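Local coordinates for alpha-catenin-like protein hmp-1 (PDB 5H5M) that belongs to the core cadherin-catenin complex of adherens junctions, binds beta-catenin and actin filaments, and is required for embryonic cell migration and elongation, at residues V290-D295 and I316-R321; S304-T309 and H371-N376. All coordinates share one frame; numbering follows the deposited sequence.

Interaction 1 of 2, residues V290-D295 and I316-R321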
ATOM      1  N   VAL A 290       2.716  10.496   0.877  1.00 20.45           N
ATOM      2  CA  VAL A 290       3.492  10.622   2.107  1.00 19.48           C
ATOM      3  C   VAL A 290       3.238  11.979   2.767  1.00 23.63           C
ATOM      4  O   VAL A 290       3.056  12.065   3.980  1.00 27.26           O
ATOM      5  CB  VAL A 290       5.006  10.447   1.839  1.00 23.95           C
ATOM      6  CG1 VAL A 290       5.840  10.972   3.009  1.00 26.32           C
ATOM      7  CG2 VAL A 290       5.328   8.993   1.556  1.00 14.50           C
ATOM      8  N   CYS A 291       3.208  13.036   1.962  1.00 17.69           N
ATOM      9  CA  CYS A 291       2.909  14.373   2.471  1.00 22.72           C
ATOM     10  C   CYS A 291       1.515  14.445   3.089  1.00 23.72           C
ATOM     11  O   CYS A 291       1.345  14.978   4.187  1.00 24.47           O
ATOM     12  CB  CYS A 291       3.039  15.420   1.360  1.00 19.98           C
ATOM     13  SG  CYS A 291       4.730  15.663   0.755  1.00 30.81           S
ATOM     14  N   ASP A 292       0.522  13.910   2.381  1.00 20.18           N
ATOM     15  CA  ASP A 292      -0.861  13.916   2.862  1.00 19.90           C
ATOM     16  C   ASP A 292      -1.012  13.203   4.201  1.00 27.34           C
ATOM     17  O   ASP A 292      -1.631  13.721   5.131  1.00 35.47           O
ATOM     18  CB  ASP A 292      -1.792  13.259   1.843  1.00 20.87           C
ATOM     19  CG  ASP A 292      -2.008  14.111   0.612  1.00 37.54           C
ATOM     20  OD1 ASP A 292      -1.765  15.334   0.684  1.00 43.97           O
ATOM     21  OD2 ASP A 292      -2.429  13.556  -0.426  1.00 45.18           O
ATOM     22  N   VAL A 293      -0.435  12.011   4.285  1.00 25.52           N
ATOM     23  CA  VAL A 293      -0.612  11.134   5.435  1.00 23.27           C
ATOM     24  C   VAL A 293       0.114  11.656   6.675  1.00 21.76           C
ATOM     25  O   VAL A 293      -0.388  11.540   7.791  1.00 29.94           O
ATOM     26  CB  VAL A 293      -0.133   9.702   5.097  1.00 25.84           C
ATOM     27  CG1 VAL A 293      -0.083   8.832   6.334  1.00 30.74           C
ATOM     28  CG2 VAL A 293      -1.049   9.077   4.053  1.00 18.41           C
ATOM     29  N   VAL A 294       1.284  12.251   6.482  1.00 25.76           N
ATOM     30  CA  VAL A 294       2.050  12.762   7.613  1.00 25.44           C
ATOM     31  C   VAL A 294       1.477  14.094   8.101  1.00 23.88           C
ATOM     32  O   VAL A 294       1.399  14.334   9.308  1.00 20.21           O
ATOM     33  CB  VAL A 294       3.543  12.930   7.264  1.00 25.41           C
ATOM     34  CG1 VAL A 294       4.298  13.484   8.446  1.00 16.80           C
ATOM     35  CG2 VAL A 294       4.143  11.594   6.851  1.00 15.38           C
ATOM     36  N   ASP A 295       1.067  14.946   7.165  1.00 18.08           N
ATOM     37  CA  ASP A 295       0.418  16.211   7.509  1.00 26.22           C
ATOM     38  C   ASP A 295      -0.853  15.988   8.329  1.00 29.62           C
ATOM     39  O   ASP A 295      -1.085  16.668   9.333  1.00 27.98           O
ATOM     40  CB  ASP A 295       0.085  17.012   6.246  1.00 22.63           C
ATOM     41  CG  ASP A 295       1.192  17.975   5.855  1.00 32.48           C
ATOM     42  OD1 ASP A 295       1.010  18.729   4.876  1.00 35.96           O
ATOM     43  OD2 ASP A 295       2.240  17.987   6.534  1.00 34.15           O
ATOM     44  N   ILE A 316       9.020  20.717   2.654  1.00 25.71           N
ATOM     45  CA  ILE A 316      10.189  20.688   1.784  1.00 26.27           C
ATOM     46  C   ILE A 316       9.996  19.694   0.641  1.00 27.66           C
ATOM     47  O   ILE A 316      10.263  20.003  -0.521  1.00 33.05           O
ATOM     48  CB  ILE A 316      11.462  20.327   2.573  1.00 34.93           C
ATOM     49  CG1 ILE A 316      11.802  21.445   3.561  1.00 36.25           C
ATOM     50  CG2 ILE A 316      12.633  20.074   1.629  1.00 27.62           C
ATOM     51  CD1 ILE A 316      13.076  21.206   4.340  1.00 35.88           C
ATOM     52  N   LEU A 317       9.527  18.498   0.980  1.00 24.05           N
ATOM     53  CA  LEU A 317       9.213  17.488  -0.021  1.00 21.47           C
ATOM     54  C   LEU A 317       8.143  17.992  -0.983  1.00 27.00           C
ATOM     55  O   LEU A 317       8.329  17.970  -2.199  1.00 39.38           O
ATOM     56  CB  LEU A 317       8.745  16.194   0.647  1.00 19.32           C
ATOM     57  CG  LEU A 317       8.357  15.058  -0.302  1.00 22.13           C
ATOM     58  CD1 LEU A 317       9.544  14.649  -1.163  1.00 18.58           C
ATOM     59  CD2 LEU A 317       7.804  13.861   0.471  1.00 21.64           C
ATOM     60  N   LYS A 318       7.032  18.464  -0.427  1.00 25.35           N
ATOM     61  CA  LYS A 318       5.870  18.841  -1.222  1.00 27.22           C
ATOM     62  C   LYS A 318       6.074  20.080  -2.094  1.00 30.42           C
ATOM     63  O   LYS A 318       5.710  20.073  -3.268  1.00 37.42           O
ATOM     64  CB  LYS A 318       4.660  19.066  -0.310  1.00 26.58           C
ATOM     65  CG  LYS A 318       3.402  19.468  -1.064  1.00 30.64           C
ATOM     66  CD  LYS A 318       2.148  19.132  -0.281  1.00 38.47           C
ATOM     67  CE  LYS A 318       0.898  19.378  -1.115  1.00 36.40           C
ATOM     68  NZ  LYS A 318      -0.339  19.013  -0.370  1.00 56.34           N
ATOM     69  N   THR A 319       6.647  21.140  -1.530  1.00 32.44           N
ATOM     70  CA  THR A 319       6.721  22.416  -2.240  1.00 36.79           C
ATOM     71  C   THR A 319       8.056  22.658  -2.946  1.00 35.75           C
ATOM     72  O   THR A 319       8.187  23.617  -3.708  1.00 34.88           O
ATOM     73  CB  THR A 319       6.458  23.607  -1.286  1.00 40.89           C
ATOM     74  OG1 THR A 319       7.582  23.790  -0.415  1.00 52.40           O
ATOM     75  CG2 THR A 319       5.207  23.365  -0.457  1.00 30.03           C
ATOM     76  N   GLN A 320       9.045  21.802  -2.697  1.00 32.10           N
ATOM     77  CA  GLN A 320      10.350  21.962  -3.340  1.00 34.90           C
ATOM     78  C   GLN A 320      10.822  20.708  -4.076  1.00 34.35           C
ATOM     79  O   GLN A 320      10.991  20.727  -5.296  1.00 33.87           O
ATOM     80  CB  GLN A 320      11.415  22.369  -2.316  1.00 39.06           C
ATOM     81  CG  GLN A 320      11.231  23.754  -1.717  1.00 41.71           C
ATOM     82  CD  GLN A 320      12.322  24.101  -0.722  1.00 49.58           C
ATOM     83  OE1 GLN A 320      13.218  23.298  -0.464  1.00 59.96           O
ATOM     84  NE2 GLN A 320      12.249  25.298  -0.156  1.00 58.30           N
ATOM     85  N   ARG A 321      11.041  19.627  -3.332  1.00 25.76           N
ATOM     86  CA  ARG A 321      11.670  18.427  -3.882  1.00 30.63           C
ATOM     87  C   ARG A 321      10.857  17.786  -5.008  1.00 35.12           C
ATOM     88  O   ARG A 321      11.419  17.363  -6.019  1.00 38.14           O
ATOM     89  CB  ARG A 321      11.916  17.401  -2.772  1.00 28.37           C
ATOM     90  CG  ARG A 321      12.823  17.903  -1.651  1.00 35.43           C
ATOM     91  CD  ARG A 321      14.222  18.218  -2.156  1.00 32.49           C
ATOM     92  NE  ARG A 321      15.071  18.791  -1.116  1.00 36.07           N
ATOM     93  CZ  ARG A 321      15.340  20.090  -1.005  1.00 53.43           C
ATOM     94  NH1 ARG A 321      14.827  20.953  -1.871  1.00 55.32           N
ATOM     95  NH2 ARG A 321      16.124  20.529  -0.029  1.00 63.36           N
TER
HETATM   96  O   HOH W   1      -0.292  16.305  -1.779  1.00 48.07           O
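D292 and K318 meet through a water: it donates to D292 OD1 at 3.0 Å and accepts from K318 NZ at 3.1 Å. Directly, D292 OD1 and K318 NZ are 4.1 Å apart, too far for a salt bridge, and the two side chains cross at about a right angle. K318 gets there with CG anti to its backbone N (chi1 180°) and an extended chain beyond, which lays its methylene groups across C291 before the ammonium group arrives near the carboxylate. D295 adds a second, more distant negative charge, D295 OD1 lying 5.4 Å from K318 NZ. On the buried side C291 carries the contact. Its side chain leaves the backbone toward helix 305-339, and C291 SG lies between two neighbouring residues, 3.6 Å from L317 CD2 and 3.6 Å from K318 CB. The L317 branch ending in CD2 also reaches V290 CG1, at 4.3 Å, so one methyl group serves two successive residues. The segments of helices 276-300 and 305-339 run roughly antiparallel, at 145°, with axes 10.3 Å apart. Helix 305-339 widens into a pi-type turn at 317-321, with R321 N bonding to I316 O. Beyond the pair, V290 also packs on L241 and S244 of helix 237-260, and L317 on A365 and I369 of helix 345-374, as expected in a four-helix bundle of the alpha-catenin M domain. The buried side is thus held mainly by apolar contact of sulfur with aliphatic carbon, while at the exposed edge a water links the opposite charges, probably more weakly than direct contact would.

Interaction 2 of 2, residues S304-T309 and H371-N376; sequences SEYTET and HALLMN
With CG anti to the backbone N (chi1 171°), the Y306 side chain leans from the first turn of helix 305-339 toward the end of helix 345-374, while L373, its CG beside the backbone N (chi1 -73°), turns mostly away yet leaves CD2 near the phenol oxygen. Y306 OH donates to L373 O at 3.0 Å, arriving in the carbonyl plane on a lone pair, with a C=O...O angle of 113°. L373 CD2 lies 3.4 Å from Y306 OH, so apolar and polar contacts share the end of the ring. Farther back along the ring, M375 O sits at the edge near its plane, 3.1 Å from Y306 CD1. The tyrosine therefore meets the backbone carbonyls of L373 and M375 and uses the first as its acceptor. Its own helix start is anchored by a capping box: S304 N bonds to T307 OG1 at 3.0 Å, and S304 OG accepts a weak bond from T307 N. In the first turn, E305 O accepts from T309 N and T309 OG1 on opposite faces of its plane, the latter at 2.6 Å. Y306 and L373 both also touch M298 of helix 276-300, and A372 and L373 rest on V310 one turn further along helix 305-339, so this surface contact closes the end of the bundle where three of its helices gather.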
ATOM      1  N   SER A 304       2.736  21.814  18.421  1.00 33.47           N
ATOM      2  CA  SER A 304       3.940  21.870  19.241  1.00 44.04           C
ATOM      3  C   SER A 304       5.164  22.106  18.367  1.00 43.38           C
ATOM      4  O   SER A 304       5.053  22.218  17.145  1.00 40.35           O
ATOM      5  CB  SER A 304       4.112  20.577  20.044  1.00 33.07           C
ATOM      6  OG  SER A 304       4.297  19.467  19.179  1.00 36.78           O
ATOM      7  N   GLU A 305       6.332  22.181  18.995  1.00 36.81           N
ATOM      8  CA  GLU A 305       7.580  22.277  18.253  1.00 37.64           C
ATOM      9  C   GLU A 305       7.786  21.000  17.449  1.00 34.85           C
ATOM     10  O   GLU A 305       8.360  21.021  16.363  1.00 51.59           O
ATOM     11  CB  GLU A 305       8.759  22.521  19.195  1.00 41.79           C
ATOM     12  CG  GLU A 305      10.101  22.630  18.493  1.00 42.22           C
ATOM     13  CD  GLU A 305      11.189  23.162  19.404  1.00 59.50           C
ATOM     14  OE1 GLU A 305      10.857  23.638  20.512  1.00 65.44           O
ATOM     15  OE2 GLU A 305      12.373  23.107  19.010  1.00 61.02           O
ATOM     16  N   TYR A 306       7.289  19.893  17.988  1.00 33.30           N
ATOM     17  CA  TYR A 306       7.361  18.607  17.312  1.00 35.95           C
ATOM     18  C   TYR A 306       6.611  18.601  15.986  1.00 36.33           C
ATOM     19  O   TYR A 306       7.168  18.225  14.955  1.00 47.13           O
ATOM     20  CB  TYR A 306       6.811  17.502  18.216  1.00 33.88           C
ATOM     21  CG  TYR A 306       6.660  16.176  17.510  1.00 36.09           C
ATOM     22  CD1 TYR A 306       7.777  15.466  17.093  1.00 28.00           C
ATOM     23  CD2 TYR A 306       5.406  15.631  17.266  1.00 25.76           C
ATOM     24  CE1 TYR A 306       7.650  14.257  16.449  1.00 26.19           C
ATOM     25  CE2 TYR A 306       5.272  14.417  16.623  1.00 24.06           C
ATOM     26  CZ  TYR A 306       6.397  13.735  16.220  1.00 26.41           C
ATOM     27  OH  TYR A 306       6.273  12.526  15.577  1.00 43.73           O
ATOM     28  N   THR A 307       5.348  19.017  16.011  1.00 33.57           N
ATOM     29  CA  THR A 307       4.523  18.980  14.809  1.00 26.67           C
ATOM     30  C   THR A 307       5.001  19.985  13.766  1.00 28.60           C
ATOM     31  O   THR A 307       5.014  19.686  12.575  1.00 25.43           O
ATOM     32  CB  THR A 307       3.040  19.246  15.123  1.00 25.30           C
ATOM     33  OG1 THR A 307       2.884  20.565  15.661  1.00 27.37           O
ATOM     34  CG2 THR A 307       2.515  18.222  16.119  1.00 24.55           C
ATOM     35  N   GLU A 308       5.407  21.170  14.209  1.00 29.16           N
ATOM     36  CA  GLU A 308       5.892  22.187  13.281  1.00 44.98           C
ATOM     37  C   GLU A 308       7.171  21.736  12.576  1.00 41.30           C
ATOM     38  O   GLU A 308       7.358  22.008  11.391  1.00 37.76           O
ATOM     39  CB  GLU A 308       6.124  23.516  14.006  1.00 33.67           C
ATOM     40  CG  GLU A 308       4.838  24.174  14.475  1.00 34.08           C
ATOM     41  CD  GLU A 308       5.005  25.651  14.782  1.00 53.99           C
ATOM     42  OE1 GLU A 308       6.161  26.118  14.872  1.00 53.35           O
ATOM     43  OE2 GLU A 308       3.976  26.345  14.930  1.00 56.91           O
ATOM     44  N   THR A 309       8.036  21.039  13.307  1.00 39.63           N
ATOM     45  CA  THR A 309       9.293  20.541  12.752  1.00 30.87           C
ATOM     46  C   THR A 309       9.037  19.463  11.699  1.00 36.18           C
ATOM     47  O   THR A 309       9.716  19.405  10.673  1.00 41.53           O
ATOM     48  CB  THR A 309      10.212  19.976  13.858  1.00 32.25           C
ATOM     49  OG1 THR A 309      10.504  21.006  14.811  1.00 46.67           O
ATOM     50  CG2 THR A 309      11.516  19.472  13.272  1.00 32.58           C
ATOM     51  N   HIS A 371      12.756  10.776   9.982  1.00 28.17           N
ATOM     52  CA  HIS A 371      13.706  11.104  11.032  1.00 28.21           C
ATOM     53  C   HIS A 371      13.114  12.130  12.003  1.00 42.57           C
ATOM     54  O   HIS A 371      13.234  11.987  13.224  1.00 35.69           O
ATOM     55  CB  HIS A 371      15.009  11.629  10.427  1.00 29.89           C
ATOM     56  CG  HIS A 371      16.065  11.934  11.442  1.00 42.91           C
ATOM     57  ND1 HIS A 371      16.477  11.019  12.386  1.00 53.54           N
ATOM     58  CD2 HIS A 371      16.788  13.057  11.664  1.00 51.58           C
ATOM     59  CE1 HIS A 371      17.411  11.563  13.145  1.00 49.58           C
ATOM     60  NE2 HIS A 371      17.619  12.799  12.728  1.00 53.43           N
ATOM     61  N   ALA A 372      12.474  13.157  11.451  1.00 25.38           N
ATOM     62  CA  ALA A 372      11.833  14.191  12.259  1.00 35.46           C
ATOM     63  C   ALA A 372      10.744  13.616  13.165  1.00 32.14           C
ATOM     64  O   ALA A 372      10.546  14.089  14.282  1.00 41.34           O
ATOM     65  CB  ALA A 372      11.252  15.279  11.362  1.00 25.42           C
ATOM     66  N   LEU A 373      10.047  12.593  12.681  1.00 29.93           N
ATOM     67  CA  LEU A 373       8.979  11.954  13.447  1.00 28.24           C
ATOM     68  C   LEU A 373       9.517  11.217  14.672  1.00 36.61           C
ATOM     69  O   LEU A 373       8.779  10.958  15.624  1.00 35.96           O
ATOM     70  CB  LEU A 373       8.193  10.989  12.557  1.00 26.96           C
ATOM     71  CG  LEU A 373       7.264  11.632  11.525  1.00 29.68           C
ATOM     72  CD1 LEU A 373       6.929  10.644  10.429  1.00 20.85           C
ATOM     73  CD2 LEU A 373       5.996  12.136  12.189  1.00 25.20           C
ATOM     74  N   LEU A 374      10.806  10.885  14.639  1.00 37.97           N
ATOM     75  CA  LEU A 374      11.470  10.222  15.760  1.00 41.80           C
ATOM     76  C   LEU A 374      11.855  11.210  16.859  1.00 51.88           C
ATOM     77  O   LEU A 374      11.874  10.859  18.038  1.00 63.36           O
ATOM     78  CB  LEU A 374      12.717   9.476  15.278  1.00 43.60           C
ATOM     79  CG  LEU A 374      12.486   8.324  14.302  1.00 51.33           C
ATOM     80  CD1 LEU A 374      13.814   7.748  13.836  1.00 52.39           C
ATOM     81  CD2 LEU A 374      11.611   7.252  14.936  1.00 45.75           C
ATOM     82  N   MET A 375      12.169  12.441  16.466  1.00 48.94           N
ATOM     83  CA  MET A 375      12.579  13.475  17.411  1.00 54.29           C
ATOM     84  C   MET A 375      11.405  13.986  18.243  1.00 63.51           C
ATOM     85  O   MET A 375      10.696  14.898  17.820  1.00 73.93           O
ATOM     86  CB  MET A 375      13.232  14.644  16.668  1.00 49.60           C
ATOM     87  CG  MET A 375      14.334  14.240  15.700  1.00 54.04           C
ATOM     88  SD  MET A 375      15.530  13.130  16.464  1.00101.54           S
ATOM     89  CE  MET A 375      16.202  14.199  17.735  1.00 76.43           C
ATOM     90  N   ASN A 376      11.191  13.391  19.416  1.00 71.23           N
ATOM     91  CA  ASN A 376      10.114  13.826  20.307  1.00 66.93           C
ATOM     92  C   ASN A 376      10.643  14.286  21.661  1.00 61.42           C
ATOM     93  O   ASN A 376       9.959  14.156  22.680  1.00 84.10           O
ATOM     94  CB  ASN A 376       9.082  12.711  20.521  1.00 64.53           C
ATOM     95  CG  ASN A 376       8.838  11.879  19.272  1.00 67.90           C
ATOM     96  OD1 ASN A 376       9.097  12.319  18.154  1.00 85.40           O
ATOM     97  ND2 ASN A 376       8.306  10.676  19.460  1.00 51.51           N
TER

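How the interactions relate
Both contacts draw on helix 305-339: interaction 2 uses its first turn and interaction 1 a stretch about three turns further on, where it pairs with helix 276-300 instead of helix 345-374. Their centres lie 14 Å apart and their nearest atoms about 4 Å, without touching. V294 bridges the gap, packing on V310 and V314 of helix 305-339 and on I369 of helix 345-374. Interaction 1, 17 Å from the chain centre, is largely buried, whereas interaction 2, at 24 Å, is a surface contact. Within the M domain, interaction 1 thus joins helix 276-300 to helix 305-339, and interaction 2 joins helix 305-339 to helix 345-374.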